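Local structure of purine-binding protein BAB2_0673 (Brucella melitensis biovar Abortus, 3S99) at residues V141-M146 and N168-G173; A203-D206 and I211-Q214. The protein binds adenine and probably other purines such as guanine, and may serve an ABC-type uptake system as its substrate-binding lipoprotein. One frame throughout, in Å; residues are numbered along the deposited sequence.

Both contacts belong to the lobe built on the mixed sheet of this two-lobed substrate-binding fold, and their centres lie about 15 Å apart. Contact 1 comes first along the chain and joins helices 132-146 and 161-175; contact 2 follows, setting the end of helix 194-206 against strand 211-214. The strand is common ground: contact 2 uses one of its faces, while its other face meets helix 132-146 of contact 1, where Met146 CB lies 4.1 Å from Ile211 CD1. Strand 211-214 is thus sandwiched between helices on the two faces of the sheet, each face with its own packing layer. Both contacts are structural packing within the lobe, away from the adenine pocket.

Contact 1 (V141-M146 and N168-G173); sequences VIAAKM and NSFMLG
Val141 and Gly173 bring together two neighbouring helices, 132-146 and 161-175, of the alpha/beta lobe built on the mixed sheet. This is the tight part of the contact: the CA atoms of Val141 and Gly173 are only 4.7 Å apart, a spacing consistent with the lack of a side chain at Gly173, which lets the backbones close up. Val141 has CG1 anti to its own N (chi1 171°), which leaves CG2 beside that N and 3.6 Å from Gly173 O. The touch is van der Waals; the carbonyl oxygen is hydrogen-bonded instead to Ser176 OG. No hydrogen bond joins the two segments, and all four touching residues are buried. Toward the end of helix 132-146 the two segments diverge. Lys145, one turn after Val141, is exposed and lies along Val297 and Leu300 of helix 295-310 rather than along helix 161-175. On the sheet side the gap between the helices is bridged by Phe170, whose ring also packs edge-to-face with Tyr154 and touches Phe233. A chi1 of 180° swings the Phe170 ring away from its own N and out to Ala143, whose methyl it meets obliquely, Ala143 CB lying 3.7 Å from Phe170 CZ and 3.9 Å from Phe170 CE1.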
# COMPACT_ATOMS: atom_id res chain seq x y z
N VAL A 141 -7.93 14.52 -1.74
CA VAL A 141 -9.09 15.39 -1.52
C VAL A 141 -8.95 16.08 -0.16
O VAL A 141 -9.10 17.29 -0.04
CB VAL A 141 -10.40 14.62 -1.61
CG1 VAL A 141 -11.58 15.50 -1.17
CG2 VAL A 141 -10.61 14.10 -3.06
N ILE A 142 -8.66 15.29 0.87
CA ILE A 142 -8.54 15.81 2.23
C ILE A 142 -7.39 16.80 2.30
O ILE A 142 -7.54 17.88 2.87
CB ILE A 142 -8.31 14.69 3.29
CG1 ILE A 142 -9.56 13.76 3.38
CG2 ILE A 142 -8.02 15.29 4.64
CD1 ILE A 142 -9.26 12.34 3.94
N ALA A 143 -6.25 16.43 1.72
CA ALA A 143 -5.08 17.27 1.75
C ALA A 143 -5.35 18.64 1.15
O ALA A 143 -4.93 19.65 1.70
CB ALA A 143 -3.91 16.60 1.05
N ALA A 144 -6.04 18.67 0.02
CA ALA A 144 -6.37 19.94 -0.64
C ALA A 144 -7.36 20.80 0.16
O ALA A 144 -7.28 22.03 0.11
CB ALA A 144 -6.87 19.69 -2.02
N LYS A 145 -8.29 20.17 0.89
CA LYS A 145 -9.13 20.92 1.83
C LYS A 145 -8.37 21.41 3.04
O LYS A 145 -8.69 22.48 3.51
CB LYS A 145 -10.35 20.13 2.29
CG LYS A 145 -11.34 19.80 1.19
CD LYS A 145 -11.98 21.05 0.63
CE LYS A 145 -13.17 20.74 -0.27
NZ LYS A 145 -13.64 21.97 -1.01
N MET A 146 -7.38 20.65 3.55
CA MET A 146 -6.72 21.00 4.79
C MET A 146 -5.51 21.95 4.63
O MET A 146 -5.28 22.83 5.47
CB MET A 146 -6.28 19.74 5.53
CG MET A 146 -7.44 18.80 5.99
SD MET A 146 -8.62 19.55 7.13
CE MET A 146 -7.51 19.91 8.50
N ASN A 168 0.35 9.77 -8.26
CA ASN A 168 -0.55 10.31 -9.28
C ASN A 168 -1.96 10.41 -8.78
O ASN A 168 -2.61 11.44 -8.98
CB ASN A 168 -0.51 9.50 -10.55
CG ASN A 168 0.73 9.77 -11.37
OD1 ASN A 168 1.29 10.86 -11.32
ND2 ASN A 168 1.17 8.76 -12.14
N SER A 169 -2.46 9.35 -8.14
CA SER A 169 -3.80 9.38 -7.59
C SER A 169 -4.01 10.44 -6.52
O SER A 169 -5.04 11.13 -6.50
CB SER A 169 -4.17 8.02 -7.02
OG SER A 169 -5.52 8.03 -6.66
N PHE A 170 -3.04 10.56 -5.61
CA PHE A 170 -3.06 11.60 -4.59
C PHE A 170 -3.17 13.01 -5.18
O PHE A 170 -4.01 13.82 -4.75
CB PHE A 170 -1.81 11.45 -3.72
CG PHE A 170 -1.70 12.47 -2.62
CD1 PHE A 170 -2.47 12.36 -1.48
CD2 PHE A 170 -0.79 13.52 -2.72
CE1 PHE A 170 -2.36 13.30 -0.46
CE2 PHE A 170 -0.69 14.47 -1.69
CZ PHE A 170 -1.45 14.35 -0.57
N MET A 171 -2.37 13.28 -6.22
CA MET A 171 -2.39 14.55 -6.90
C MET A 171 -3.75 14.81 -7.58
O MET A 171 -4.32 15.92 -7.47
CB MET A 171 -1.23 14.61 -7.93
CG MET A 171 -1.04 15.92 -8.65
SD MET A 171 -0.69 17.40 -7.60
CE MET A 171 0.33 16.63 -6.37
N LEU A 172 -4.28 13.80 -8.27
CA LEU A 172 -5.57 13.95 -8.95
C LEU A 172 -6.67 14.27 -7.93
O LEU A 172 -7.53 15.11 -8.20
CB LEU A 172 -5.94 12.70 -9.77
CG LEU A 172 -5.05 12.44 -11.00
CD1 LEU A 172 -5.29 11.05 -11.63
CD2 LEU A 172 -5.32 13.49 -12.06
N GLY A 173 -6.67 13.57 -6.80
CA GLY A 173 -7.59 13.86 -5.70
C GLY A 173 -7.48 15.31 -5.23
O GLY A 173 -8.47 16.04 -5.16

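Contact 2 (A203-D206 and I211-Q214); sequences ALID and IITQ
Ile212 meets Leu204 and Ile205 through aliphatic carbons alone, with no ring or amide plane between them; the flat element here is the sheet itself. On one face of strand 211-214, Ile212 points its side chain at helix 194-206. On the opposite face Ile211 and Thr213 turn to helix 132-146, and along the strand's two edges backbone hydrogen bonds run to Gly153 and Ile155 of one neighbour and to Lys231 and Phe233 of the other. The helix follows strand 182-187 and leads through a short loop into strand 211-214, so the contact closes a beta-alpha-beta crossover between parallel strands that both flank strand 151-156. The CG1-CD1 arm of Ile212 reaches both helix residues. Its CG1 stands beside the backbone N (chi1 -72°), and the bend at chi2 (-62°) turns CD1 to the base of Leu204, where Ile212 CD1 is 4.0 Å from Leu204 CB. Leu204 itself continues past this point to Ile155 of the next strand. The side chains of Ile205 and Ile212 cross at about a right angle, and both isoleucines also touch Ile230 in the loop before strand 231-236. At the crossing, Ile205 CG1 lies 4.1 Å from Ile212 CG1.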
# COMPACT_ATOMS: atom_id res chain seq x y z
N ALA A 203 13.19 17.08 6.58
CA ALA A 203 13.57 17.91 5.45
C ALA A 203 12.33 18.50 4.77
O ALA A 203 12.33 19.66 4.39
CB ALA A 203 14.39 17.13 4.46
N LEU A 204 11.26 17.73 4.62
CA LEU A 204 10.05 18.26 3.94
C LEU A 204 9.35 19.33 4.78
O LEU A 204 8.92 20.34 4.25
CB LEU A 204 9.08 17.13 3.57
CG LEU A 204 9.61 16.20 2.50
CD1 LEU A 204 8.76 14.89 2.46
CD2 LEU A 204 9.62 16.92 1.16
N ILE A 205 9.23 19.10 6.09
CA ILE A 205 8.64 20.09 7.00
C ILE A 205 9.52 21.34 7.08
O ILE A 205 9.00 22.44 7.10
CB ILE A 205 8.38 19.49 8.41
CG1 ILE A 205 7.33 18.37 8.33
CG2 ILE A 205 7.88 20.54 9.36
CD1 ILE A 205 7.52 17.27 9.37
N ASP A 206 10.84 21.17 7.10
CA ASP A 206 11.75 22.33 7.11
C ASP A 206 11.60 23.14 5.83
O ASP A 206 11.79 24.34 5.85
CB ASP A 206 13.22 21.94 7.28
CG ASP A 206 13.53 21.35 8.66
OD1 ASP A 206 12.70 21.46 9.59
OD2 ASP A 206 14.62 20.78 8.81
N ILE A 211 1.40 19.25 4.99
CA ILE A 211 0.84 17.90 5.07
C ILE A 211 1.95 16.87 4.77
O ILE A 211 2.79 17.11 3.91
CB ILE A 211 -0.34 17.69 4.04
CG1 ILE A 211 -1.50 18.67 4.30
CG2 ILE A 211 -0.90 16.25 4.11
CD1 ILE A 211 -2.49 18.22 5.38
N ILE A 212 1.98 15.75 5.49
CA ILE A 212 2.96 14.67 5.26
C ILE A 212 2.25 13.38 4.89
O ILE A 212 1.23 13.00 5.49
CB ILE A 212 3.87 14.42 6.47
CG1 ILE A 212 4.87 15.57 6.66
CG2 ILE A 212 4.60 13.08 6.34
CD1 ILE A 212 5.87 15.78 5.49
N THR A 213 2.77 12.72 3.88
CA THR A 213 2.27 11.43 3.51
C THR A 213 3.42 10.60 2.97
O THR A 213 4.45 11.15 2.54
CB THR A 213 1.17 11.57 2.42
OG1 THR A 213 0.47 10.33 2.28
CG2 THR A 213 1.79 11.96 1.12
N GLN A 214 3.21 9.29 2.91
CA GLN A 214 4.32 8.37 2.58
C GLN A 214 3.91 7.11 1.85
O GLN A 214 2.76 6.69 1.94
CB GLN A 214 5.06 7.95 3.85
CG GLN A 214 4.29 6.91 4.65
CD GLN A 214 4.83 6.73 6.02
OE1 GLN A 214 5.01 7.71 6.77
NE2 GLN A 214 5.07 5.47 6.39